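Local coordinates for protein alpha-fucosidase (Bifidobacterium bifidum, PDB 2EAB) that probably hydrolyses alpha-1,2-linked L-fucose, this chain being the calcium-containing catalytic piece of a longer, membrane-associated glycoside hydrolase, at residues Gly12-Ser15 / Lys16-Trp19; Glu698-Asp701 / Ala702-Ser706; Ser706-Tyr709 / Arg710-Gly714. All coordinates share one frame; numbering follows the deposited sequence.

Contact 1: residues Gly12-Ser15 / Lys16-Trp19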
# COMPACT_ATOMS: atom_id res chain seq x y z
N GLY A 12 14.48 -20.47 21.08
CA GLY A 12 15.28 -19.78 22.09
C GLY A 12 14.44 -18.79 22.87
O GLY A 12 13.26 -19.03 23.12
N ASP A 13 15.06 -17.67 23.24
CA ASP A 13 14.40 -16.63 24.01
C ASP A 13 13.49 -15.77 23.14
O ASP A 13 13.96 -14.94 22.37
CB ASP A 13 15.44 -15.76 24.73
CG ASP A 13 14.83 -14.88 25.81
OD1 ASP A 13 13.60 -14.71 25.83
OD2 ASP A 13 15.60 -14.36 26.64
N THR A 14 12.18 -15.98 23.27
CA THR A 14 11.18 -15.23 22.50
C THR A 14 10.47 -14.16 23.34
O THR A 14 9.52 -13.53 22.87
CB THR A 14 10.11 -16.16 21.87
OG1 THR A 14 9.48 -16.92 22.91
CG2 THR A 14 10.73 -17.09 20.85
N SER A 15 10.95 -13.96 24.57
CA SER A 15 10.31 -13.04 25.51
C SER A 15 10.25 -11.59 25.02
O SER A 15 9.36 -10.84 25.41
CB SER A 15 11.02 -13.09 26.87
OG SER A 15 12.35 -12.63 26.76
N LYS A 16 11.20 -11.21 24.17
CA LYS A 16 11.29 -9.84 23.66
C LYS A 16 10.67 -9.68 22.27
O LYS A 16 10.69 -8.59 21.70
CB LYS A 16 12.75 -9.36 23.65
CG LYS A 16 13.50 -9.55 24.97
CD LYS A 16 12.93 -8.69 26.09
CE LYS A 16 13.66 -8.93 27.41
NZ LYS A 16 13.41 -10.30 27.96
N ASP A 17 10.13 -10.77 21.72
CA ASP A 17 9.50 -10.75 20.40
C ASP A 17 8.10 -10.14 20.47
O ASP A 17 7.44 -10.18 21.51
CB ASP A 17 9.42 -12.16 19.82
CG ASP A 17 10.78 -12.73 19.45
OD1 ASP A 17 11.79 -12.00 19.50
OD2 ASP A 17 10.82 -13.93 19.09
N ASP A 18 7.66 -9.57 19.35
CA ASP A 18 6.31 -9.01 19.23
C ASP A 18 5.34 -10.09 18.78
O ASP A 18 5.53 -10.67 17.71
CB ASP A 18 6.30 -7.86 18.22
CG ASP A 18 7.27 -6.75 18.57
OD1 ASP A 18 7.37 -6.36 19.76
OD2 ASP A 18 7.93 -6.24 17.64
N TRP A 19 4.31 -10.33 19.58
CA TRP A 19 3.32 -11.36 19.29
C TRP A 19 1.90 -10.81 19.22
O TRP A 19 1.49 -10.01 20.05
CB TRP A 19 3.29 -12.40 20.41
CG TRP A 19 4.39 -13.39 20.45
CD1 TRP A 19 5.59 -13.36 19.78
CD2 TRP A 19 4.42 -14.57 21.25
NE1 TRP A 19 6.34 -14.46 20.11
CE2 TRP A 19 5.65 -15.22 21.01
CE3 TRP A 19 3.51 -15.15 22.15
CZ2 TRP A 19 5.99 -16.42 21.64
CZ3 TRP A 19 3.85 -16.35 22.77
CH2 TRP A 19 5.08 -16.97 22.51
O HOH W 1 13.23 -12.34 22.17
O HOH W 2 7.92 -8.86 23.99
O HOH W 3 10.61 -10.08 28.47

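Contact 2: residues Glu698-Asp701 / Ala702-Ser706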
# COMPACT_ATOMS: atom_id res chain seq x y z
N GLU A 698 -1.26 30.24 5.52
CA GLU A 698 -2.47 30.57 4.78
C GLU A 698 -3.15 29.29 4.28
O GLU A 698 -4.35 29.07 4.50
CB GLU A 698 -2.18 31.51 3.62
CG GLU A 698 -3.45 31.97 2.88
CD GLU A 698 -3.18 32.66 1.55
OE1 GLU A 698 -2.12 32.44 0.94
OE2 GLU A 698 -4.06 33.44 1.11
N TYR A 699 -2.37 28.44 3.61
CA TYR A 699 -2.89 27.19 3.07
C TYR A 699 -3.20 26.18 4.17
O TYR A 699 -4.24 25.52 4.13
CB TYR A 699 -1.90 26.59 2.07
CG TYR A 699 -1.88 27.23 0.69
CD1 TYR A 699 -2.56 28.42 0.42
CD2 TYR A 699 -1.17 26.63 -0.34
CE1 TYR A 699 -2.53 28.99 -0.85
CE2 TYR A 699 -1.13 27.19 -1.61
CZ TYR A 699 -1.81 28.37 -1.86
OH TYR A 699 -1.77 28.92 -3.12
N MET A 700 -2.31 26.06 5.16
CA MET A 700 -2.52 25.10 6.24
C MET A 700 -3.77 25.42 7.08
O MET A 700 -4.53 24.52 7.43
CB MET A 700 -1.29 24.95 7.13
CG MET A 700 -1.42 23.86 8.20
SD MET A 700 -1.78 22.22 7.51
CE MET A 700 -0.17 21.80 6.87
N ASP A 701 -3.98 26.70 7.40
CA ASP A 701 -5.18 27.10 8.14
C ASP A 701 -6.44 26.71 7.37
O ASP A 701 -7.41 26.24 7.96
CB ASP A 701 -5.19 28.61 8.41
CG ASP A 701 -4.17 29.03 9.46
OD1 ASP A 701 -3.58 28.16 10.14
OD2 ASP A 701 -3.97 30.26 9.61
N ALA A 702 -6.41 26.91 6.06
CA ALA A 702 -7.53 26.55 5.20
C ALA A 702 -7.74 25.04 5.13
O ALA A 702 -8.88 24.56 5.14
CB ALA A 702 -7.33 27.13 3.81
N ALA A 703 -6.64 24.28 5.08
CA ALA A 703 -6.72 22.83 5.07
C ALA A 703 -7.29 22.30 6.38
O ALA A 703 -8.11 21.37 6.38
CB ALA A 703 -5.36 22.21 4.76
N LYS A 704 -6.87 22.89 7.49
CA LYS A 704 -7.41 22.53 8.80
C LYS A 704 -8.92 22.80 8.86
O LYS A 704 -9.68 21.99 9.39
CB LYS A 704 -6.68 23.26 9.92
CG LYS A 704 -5.25 22.79 10.19
CD LYS A 704 -4.63 23.67 11.27
CE LYS A 704 -3.17 23.36 11.54
NZ LYS A 704 -2.62 24.31 12.56
N THR A 705 -9.35 23.93 8.30
CA THR A 705 -10.77 24.26 8.22
C THR A 705 -11.53 23.21 7.39
O THR A 705 -12.57 22.70 7.81
CB THR A 705 -10.97 25.67 7.65
OG1 THR A 705 -10.42 26.61 8.59
CG2 THR A 705 -12.45 25.99 7.44
N SER A 706 -10.97 22.87 6.23
CA SER A 706 -11.55 21.82 5.39
C SER A 706 -11.66 20.49 6.12
O SER A 706 -12.70 19.82 6.06
CB SER A 706 -10.73 21.64 4.11
OG SER A 706 -10.91 22.74 3.24
O HOH W 4 -1.51 26.19 10.45

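Contact 3: residues Ser706-Tyr709 / Arg710-Gly714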
# COMPACT_ATOMS: atom_id res chain seq x y z
N SER A 706 -10.97 22.87 6.23
CA SER A 706 -11.55 21.82 5.39
C SER A 706 -11.66 20.49 6.12
O SER A 706 -12.70 19.82 6.06
CB SER A 706 -10.73 21.64 4.11
OG SER A 706 -10.91 22.74 3.24
N LEU A 707 -10.59 20.10 6.81
CA LEU A 707 -10.58 18.86 7.59
C LEU A 707 -11.62 18.86 8.70
O LEU A 707 -12.28 17.85 8.92
CB LEU A 707 -9.19 18.62 8.20
CG LEU A 707 -8.08 18.14 7.26
CD1 LEU A 707 -6.75 18.23 7.97
CD2 LEU A 707 -8.33 16.72 6.78
N ARG A 708 -11.76 19.99 9.40
CA ARG A 708 -12.73 20.08 10.49
C ARG A 708 -14.15 19.84 10.00
O ARG A 708 -14.90 19.07 10.61
CB ARG A 708 -12.62 21.40 11.25
CG ARG A 708 -11.38 21.51 12.14
CD ARG A 708 -11.49 22.67 13.14
NE ARG A 708 -11.82 23.94 12.49
CZ ARG A 708 -10.94 24.79 11.98
NH1 ARG A 708 -9.64 24.53 12.02
NH2 ARG A 708 -11.36 25.92 11.42
N TYR A 709 -14.52 20.49 8.90
CA TYR A 709 -15.85 20.27 8.33
C TYR A 709 -16.06 18.81 7.92
O TYR A 709 -17.14 18.26 8.14
CB TYR A 709 -16.09 21.18 7.13
CG TYR A 709 -16.48 22.60 7.47
CD1 TYR A 709 -17.73 22.88 8.04
CD2 TYR A 709 -15.63 23.66 7.19
CE1 TYR A 709 -18.10 24.20 8.34
CE2 TYR A 709 -15.99 24.97 7.48
CZ TYR A 709 -17.22 25.24 8.06
OH TYR A 709 -17.59 26.53 8.35
N ARG A 710 -15.04 18.19 7.33
CA ARG A 710 -15.18 16.81 6.88
C ARG A 710 -15.20 15.78 8.01
O ARG A 710 -15.87 14.75 7.89
CB ARG A 710 -14.08 16.45 5.89
CG ARG A 710 -14.55 15.57 4.73
CD ARG A 710 -15.38 16.37 3.73
NE ARG A 710 -15.02 16.05 2.35
CZ ARG A 710 -15.01 16.93 1.35
NH1 ARG A 710 -15.35 18.20 1.55
NH2 ARG A 710 -14.64 16.52 0.14
N CYS A 711 -14.49 16.06 9.10
CA CYS A 711 -14.18 15.04 10.11
C CYS A 711 -14.98 15.12 11.40
O CYS A 711 -14.93 14.20 12.22
CB CYS A 711 -12.68 15.07 10.44
SG CYS A 711 -11.62 14.59 9.07
N PHE A 712 -15.71 16.21 11.58
CA PHE A 712 -16.48 16.46 12.80
C PHE A 712 -17.98 16.56 12.52
O PHE A 712 -18.40 17.05 11.47
CB PHE A 712 -16.02 17.76 13.47
CG PHE A 712 -14.69 17.66 14.17
CD1 PHE A 712 -14.63 17.50 15.55
CD2 PHE A 712 -13.49 17.72 13.45
CE1 PHE A 712 -13.41 17.40 16.21
CE2 PHE A 712 -12.27 17.63 14.11
CZ PHE A 712 -12.22 17.47 15.49
N LYS A 713 -18.78 16.06 13.46
CA LYS A 713 -20.21 16.34 13.50
C LYS A 713 -20.40 17.18 14.75
O LYS A 713 -20.26 16.68 15.86
CB LYS A 713 -21.02 15.05 13.57
CG LYS A 713 -22.54 15.25 13.52
CD LYS A 713 -23.30 13.94 13.66
CE LYS A 713 -23.45 13.21 12.33
NZ LYS A 713 -24.30 11.99 12.47
N GLY A 714 -20.67 18.47 14.55
CA GLY A 714 -20.62 19.44 15.63
C GLY A 714 -19.19 19.53 16.15
O GLY A 714 -18.26 19.79 15.39
O HOH W 5 -19.12 19.05 9.76

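Contact 1: residues Gly12-Ser15 / Lys16-Trp19
Residues Thr14 and Asp17 close a local turn at the surface, in the loop that leads into edge strand 19-22 of the large N-terminal antiparallel sheet. Asp17 N donates to Thr14 O across 3.1 Å, at an N-H...O angle of 158°, approaching from above the carbonyl plane. This is a type I beta turn, and an Asx turn leads into it: Asp13 OD1 accepts from Ser15 N at 3.0 Å. The same carboxylate oxygen takes a second bond on its syn side, somewhat out of the carboxylate plane, from Ser15 OG at 2.6 Å. With chi1 of 64°, OG sits between the backbone N and the carbonyl carbon, where it can also accept from Lys16 NZ at 2.8 Å. Lys16 reaches it because its flexible chain is bent at chi2 and chi4 and curls back over Ser15. A serine suits this place, being short and able to donate and accept at once; an alanine here would probably leave Lys16 NZ without this acceptor and take away one of the two donors that Ser15 gives Asp13 OD1. Water 1 ties Asp13 O to Lys16 N and Asp17 OD1. Within the turn, Asp17 OD2 lies 3.6 Å from Thr14 CG2, while its salt bridge runs to Lys164. Trp19 brings CZ2 obliquely to within 3.7 Å of Thr14 OG1, its ring also stacking with His343.

Contact 2: residues Glu698-Asp701 / Ala702-Ser706
Met700 O and Lys704 N form a nearly straight hydrogen bond of 2.9 Å, with an N-H...O angle of 164°, in the N-terminal two thirds of helix 697-711. Ala703 N to Tyr699 O and Thr705 N to Asp701 O repeat this i to i+4 pattern, whereas Ala702 N to Glu698 O is stretched to 3.4 Å and weak. At the start of the helix, Asn696, the residue just before it, accepts from Tyr699 N through OD1, as an N-cap residue does.

On the outer face, Asp701 and Lys704, three residues apart, are joined through water 4, which donates to Asp701 OD1 at 2.9 Å and accepts from Lys704 NZ at 3.0 Å. Asp701 OD1 and Lys704 NZ themselves stay 4.6 Å apart, so the link is water-mediated and no direct salt bridge forms. The lysine is extended beyond CG (chi2 177°), and its long chain passes obliquely by Met700, with Lys704 CE 3.8 Å from Met700 CG. Lysine suits this edge because its methylenes can pack on a methionine while its ammonium stays with water and acid.

The inner face is built of small or apolar residues. Ala702 CB rests 3.5 Å from Tyr699 O, and the bare methyl lets the helix lie close to Val644 and Ile650. Met700, its chain bent at chi2 and chi3, packs its thioether side chain on Leu686. All this belongs to the family 95 catalytic domain, of the six-hairpin clan, whose members have an (alpha/alpha)6 barrel. The chemistry implies an amphipathic helix: its apolar side is committed to neighbouring loops, while the water between Asp701 and Lys704 probably lets their opposite charges balance without rigid pairing.

Contact 3: residues Ser706-Tyr709 / Arg710-Gly714
The C-terminal end of helix 697-711, where Cys711 and Phe712 meet Leu707 and Arg708 one turn earlier, passes directly into the small two-stranded beta hairpin of strands 712-713 and 716-717. Arg710 N still makes a regular helical bond to Ser706 O, 3.1 Å long. One residue on, Cys711 N donates to Leu707 O at 2.8 Å, though bent to 130° at the hydrogen, and makes a weak second bond to Arg708 O. Phe712 N also bonds weakly to Arg708 O, so Arg708 O takes two weak bonds where the helix ends, Phe712 being the first residue to leave helical phi/psi.

Phe712 CG lies anti to the carbonyl carbon (chi1 -74°), which sets the ring beside the last turn with Arg708 O at its edge, near the ring plane; Phe712 CD2 is 3.4 Å from that oxygen. An aromatic suits the spot because its weakly positive C-H rim can face a carbonyl while the ring also packs on Leu717 of the returning strand. Cys711 is compact enough to be buried where the helix meets helix 722-734: its SG lies 3.3 Å from Leu707 O, and both Cys711 and Leu707 touch Trp732. Leucine supplies a branched apolar end for that interface.

Arg710, bent at chi2 and chi3, sends its guanidinium away from the turn, where NH2 forms a salt bridge with Glu652 and NE donates to His679 O, fitting for a charge in a buried place. Water 5 spans the junction, donating to Tyr709 O and to Phe712 O, each at 2.7 Å.

Along the chain contact 1 comes first, then contacts 2 and 3, which run on from each other through the shared Ser706. Both of the latter use helix 697-711 within the family 95 catalytic range, contact 2 nearer its N-terminal end and contact 3 at its C-terminal end, with centres about 12 Å apart; the hairpin 712-713/716-717 follows. Contact 1 stands apart at the start of the N-terminal sheet domain, its centre about 45 Å from contact 2 and about 42 Å from contact 3, with none of their atoms touching. The three contacts thus lie in two separate regions, a surface turn before a sheet edge and one helix of the catalytic domain.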